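Local coordinates for protein endoglucanase (Clostridium thermocellum, PDB 2YIK) that probably hydrolyses internal beta-1,4-glucosidic bonds of cellulose, as a family 9 glycoside hydrolase of the cellulosome, at residues A[235-238]-A[239-242]; A[418-421]-A[422-425]. All coordinates share one frame; numbering follows the deposited sequence.

Interaction 1: A[235-238]-A[239-242]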
loop_
_atom_site.group_PDB
_atom_site.type_symbol
_atom_site.label_atom_id
_atom_site.label_comp_id
_atom_site.label_asym_id
_atom_site.label_seq_id
_atom_site.Cartn_x
_atom_site.Cartn_y
_atom_site.Cartn_z
ATOM N N ASP A 235 -12.109 15.210 -9.577
ATOM C CA ASP A 235 -12.130 16.530 -10.201
ATOM C C ASP A 235 -11.432 16.484 -11.541
ATOM O O ASP A 235 -11.834 17.144 -12.502
ATOM C CB ASP A 235 -11.428 17.551 -9.299
ATOM C CG ASP A 235 -12.100 17.688 -7.946
ATOM O OD1 ASP A 235 -13.304 18.027 -7.914
ATOM O OD2 ASP A 235 -11.432 17.456 -6.915
ATOM N N THR A 236 -10.402 15.653 -11.593
ATOM C CA THR A 236 -9.562 15.482 -12.760
ATOM C C THR A 236 -10.071 14.548 -13.868
ATOM O O THR A 236 -9.830 14.804 -15.049
ATOM C CB THR A 236 -8.136 15.078 -12.260
ATOM O OG1 THR A 236 -7.247 16.180 -12.470
ATOM C CG2 THR A 236 -7.603 13.834 -12.942
ATOM N N ASP A 237 -10.773 13.482 -13.499
ATOM C CA ASP A 237 -11.314 12.523 -14.474
ATOM C C ASP A 237 -12.570 11.957 -13.813
ATOM O O ASP A 237 -12.581 10.814 -13.354
ATOM C CB ASP A 237 -10.304 11.391 -14.726
ATOM C CG ASP A 237 -10.701 10.474 -15.883
ATOM O OD1 ASP A 237 -11.907 10.368 -16.199
ATOM O OD2 ASP A 237 -9.794 9.834 -16.466
ATOM N N PRO A 238 -13.653 12.753 -13.765
ATOM C CA PRO A 238 -14.935 12.370 -13.156
ATOM C C PRO A 238 -15.485 10.989 -13.527
ATOM O O PRO A 238 -15.997 10.267 -12.666
ATOM C CB PRO A 238 -15.877 13.491 -13.596
ATOM C CG PRO A 238 -14.956 14.653 -13.815
ATOM C CD PRO A 238 -13.797 14.010 -14.517
ATOM N N GLN A 239 -15.389 10.626 -14.800
ATOM C CA GLN A 239 -15.899 9.336 -15.257
ATOM C C GLN A 239 -15.100 8.177 -14.674
ATOM O O GLN A 239 -15.670 7.172 -14.257
ATOM C CB GLN A 239 -15.865 9.263 -16.781
ATOM C CG GLN A 239 -16.577 8.043 -17.351
ATOM C CD GLN A 239 -16.736 8.130 -18.859
ATOM O OE1 GLN A 239 -16.060 7.424 -19.616
ATOM N NE2 GLN A 239 -17.628 9.010 -19.306
ATOM N N TYR A 240 -13.779 8.323 -14.660
ATOM C CA TYR A 240 -12.900 7.296 -14.115
ATOM C C TYR A 240 -13.105 7.212 -12.610
ATOM O O TYR A 240 -13.108 6.125 -12.030
ATOM C CB TYR A 240 -11.437 7.633 -14.404
ATOM C CG TYR A 240 -10.451 6.635 -13.832
ATOM C CD1 TYR A 240 -10.441 5.308 -14.264
ATOM C CD2 TYR A 240 -9.516 7.020 -12.876
ATOM C CE1 TYR A 240 -9.517 4.389 -13.760
ATOM C CE2 TYR A 240 -8.585 6.108 -12.362
ATOM C CZ TYR A 240 -8.593 4.796 -12.811
ATOM O OH TYR A 240 -7.683 3.887 -12.327
ATOM N N ALA A 241 -13.269 8.369 -11.981
ATOM C CA ALA A 241 -13.481 8.429 -10.543
ATOM C C ALA A 241 -14.784 7.734 -10.182
ATOM O O ALA A 241 -14.859 7.000 -9.190
ATOM C CB ALA A 241 -13.520 9.884 -10.080
ATOM N N ALA A 242 -15.812 7.968 -10.996
ATOM C CA ALA A 242 -17.122 7.364 -10.770
ATOM C C ALA A 242 -17.016 5.856 -10.870
ATOM O O ALA A 242 -17.638 5.132 -10.092
ATOM C CB ALA A 242 -18.137 7.879 -11.795
#
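The shortest hydrogen bond runs from Ala242 N to Pro238 O, 2.8 Å long. It belongs to the first turn of helix 238-257. The backbone bond before it joins Ala241 N to Asp237 O at 2.9 Å. Asp237 stands just ahead of the helix as its N-cap, and its side chain performs the capping. The carboxylate oxygen Asp237 OD1 accepts from Tyr240 N at 3.2 Å, in a fairly straight bond. The amide reaches OD1 from above the carboxylate plane, about 60° out of it. Asp237 CG lies anti to the backbone N (chi1 -171°), which brings the carboxylate back over the start of the helix. Asp237 therefore serves this turn twice, through its main-chain O and through OD1. A negative charge here should also be favourable beside the positive end of the helix dipole.

The same carboxylate rests against the tyrosine side chain. Asp237 CG comes to 3.3 Å from Tyr240 CB, and OD2 lies at 3.4 Å from that carbon. Carboxylate and ring planes stand 44° apart, so the two groups do not stack. Pro238 takes the first helical position, where its ring nitrogen needs no hydrogen to donate.

Both polar ends find partners on helix 151-167. Asp237 OD2 forms a salt bridge with Arg159, which also makes a cation-pi contact with the Tyr240 ring, while Tyr240 OH is hydrogen-bonded to Asp163. The cap lies at the surface, after the short turn from helix 216-233. There Ala241 packs on Tyr230 and Phe233, and Phe233 meets the Tyr240 ring edge-to-face.

Interaction 2: A[418-421]-A[422-425]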
loop_
_atom_site.group_PDB
_atom_site.type_symbol
_atom_site.label_atom_id
_atom_site.label_comp_id
_atom_site.label_asym_id
_atom_site.label_seq_id
_atom_site.Cartn_x
_atom_site.Cartn_y
_atom_site.Cartn_z
ATOM N N ALA A 418 6.427 16.577 12.958
ATOM C CA ALA A 418 7.076 16.726 11.662
ATOM C C ALA A 418 8.591 16.860 11.837
ATOM O O ALA A 418 9.362 16.297 11.063
ATOM C CB ALA A 418 6.527 17.946 10.939
ATOM N N ASN A 419 9.015 17.614 12.850
ATOM C CA ASN A 419 10.440 17.791 13.105
ATOM C C ASN A 419 11.054 16.429 13.386
ATOM O O ASN A 419 12.155 16.129 12.921
ATOM C CB ASN A 419 10.678 18.730 14.294
ATOM C CG ASN A 419 10.166 20.135 14.034
ATOM O OD1 ASN A 419 10.084 20.568 12.888
ATOM N ND2 ASN A 419 9.830 20.856 15.100
ATOM N N TRP A 420 10.337 15.604 14.146
ATOM C CA TRP A 420 10.814 14.263 14.458
ATOM C C TRP A 420 10.880 13.431 13.176
ATOM O O TRP A 420 11.861 12.719 12.931
ATOM C CB TRP A 420 9.875 13.576 15.444
ATOM C CG TRP A 420 10.162 12.114 15.588
ATOM C CD1 TRP A 420 11.151 11.541 16.330
ATOM C CD2 TRP A 420 9.474 11.038 14.932
ATOM N NE1 TRP A 420 11.124 10.173 16.179
ATOM C CE2 TRP A 420 10.106 9.838 15.329
ATOM C CE3 TRP A 420 8.389 10.974 14.051
ATOM C CZ2 TRP A 420 9.684 8.582 14.869
ATOM C CZ3 TRP A 420 7.969 9.727 13.595
ATOM C CH2 TRP A 420 8.617 8.547 14.007
ATOM N N ALA A 421 9.821 13.510 12.372
ATOM C CA ALA A 421 9.758 12.764 11.116
ATOM C C ALA A 421 10.978 13.100 10.259
ATOM O O ALA A 421 11.600 12.219 9.667
ATOM C CB ALA A 421 8.476 13.107 10.358
ATOM N N ARG A 422 11.311 14.385 10.206
ATOM C CA ARG A 422 12.456 14.841 9.433
ATOM C C ARG A 422 13.761 14.218 9.926
ATOM O O ARG A 422 14.601 13.810 9.125
ATOM C CB ARG A 422 12.576 16.362 9.496
ATOM C CG ARG A 422 13.566 16.898 8.485
ATOM C CD ARG A 422 13.781 18.393 8.608
ATOM N NE ARG A 422 14.551 18.896 7.473
ATOM C CZ ARG A 422 14.826 20.180 7.260
ATOM N NH1 ARG A 422 14.399 21.100 8.112
ATOM N NH2 ARG A 422 15.513 20.543 6.183
ATOM N N SER A 423 13.935 14.157 11.242
ATOM C CA SER A 423 15.147 13.574 11.801
ATOM C C SER A 423 15.236 12.108 11.374
ATOM O O SER A 423 16.314 11.604 11.080
ATOM C CB SER A 423 15.156 13.687 13.333
ATOM O OG SER A 423 14.309 12.733 13.947
ATOM N N GLN A 424 14.095 11.430 11.316
ATOM C CA GLN A 424 14.085 10.028 10.924
ATOM C C GLN A 424 14.370 9.842 9.431
ATOM O O GLN A 424 15.111 8.932 9.054
ATOM C CB GLN A 424 12.751 9.379 11.310
ATOM C CG GLN A 424 12.496 9.316 12.822
ATOM C CD GLN A 424 13.645 8.678 13.594
ATOM O OE1 GLN A 424 14.397 9.361 14.300
ATOM N NE2 GLN A 424 13.789 7.367 13.460
ATOM N N MET A 425 13.798 10.692 8.579
ATOM C CA MET A 425 14.063 10.573 7.143
ATOM C C MET A 425 15.536 10.875 6.876
ATOM O O MET A 425 16.177 10.203 6.061
ATOM C CB MET A 425 13.200 11.536 6.325
ATOM C CG MET A 425 13.345 11.328 4.817
ATOM S SD MET A 425 12.849 9.650 4.312
ATOM C CE MET A 425 11.018 9.905 4.130
#
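The Trp420 indole carries Gln424 CG over one face, in a CH-pi contact between residues one helical turn apart (i to i+4). Both residues lie within helix 416-428 of the family 9 catalytic domain, whose core is an (alpha/alpha)6 barrel. Gln424 CG sits 3.9 Å from the centroid of the six-membered ring, 28° off the ring normal. It lies toward the rim, and its closest ring atom is Trp420 CE2 at 3.5 Å. The amide plane of Gln424 is within 4° of the indole plane. Ser423 OG approaches the five-membered ring obliquely, near CD1.

Torsions explain the overlap. Gln424 CG is beside its own backbone N, and the chain bends again at chi2 (-52°). The glutamine thus folds back along the indole instead of running out from the helix.

On the neighbouring helix 392-408, Trp420 touches Ala399 and Gln424 touches Gln400, and both side chains meet Val385 of a loop. Trp420 also packs on Trp372 of helix 363-373, while Met425 turns to Phe505 and Leu512 of helix 499-516. Arg422 NE is hydrogen-bonded to Tyr40 OH.

The backbone bonds are regular i to i+4 links. Arg422 N meets Ala418 O at 2.9 Å, and Met425 N meets Ala421 O at 2.9 Å. Trp420 O is gripped twice. Gln424 N donates to it at 3.0 Å. Ser423 OG stands between its own backbone N and carbonyl carbon, facing the preceding turn. From there it donates to Trp420 O at 2.7 Å, in the carbonyl plane and on a lone pair.

Along the chain, interaction 1 comes first. Residues 235-237 end the connection after helix 216-233, and Pro238 opens helix 238-257, which residues 239-242 carry on. Interaction 2 follows much later, inside helix 416-428. Each contact is local and its segments are continuous, so neither closes a long loop. They are in series and neither nest nor cross. Their centres are about 35 Å apart and their nearest atoms about 25 Å, so they do not touch. Both belong to the family 9 catalytic region. Interaction 1 borders helices 151-167 and 216-233, whereas interaction 2 borders helices 363-373, 392-408 and 499-516. Both lie away from the metal sites and the predicted active-site histidine.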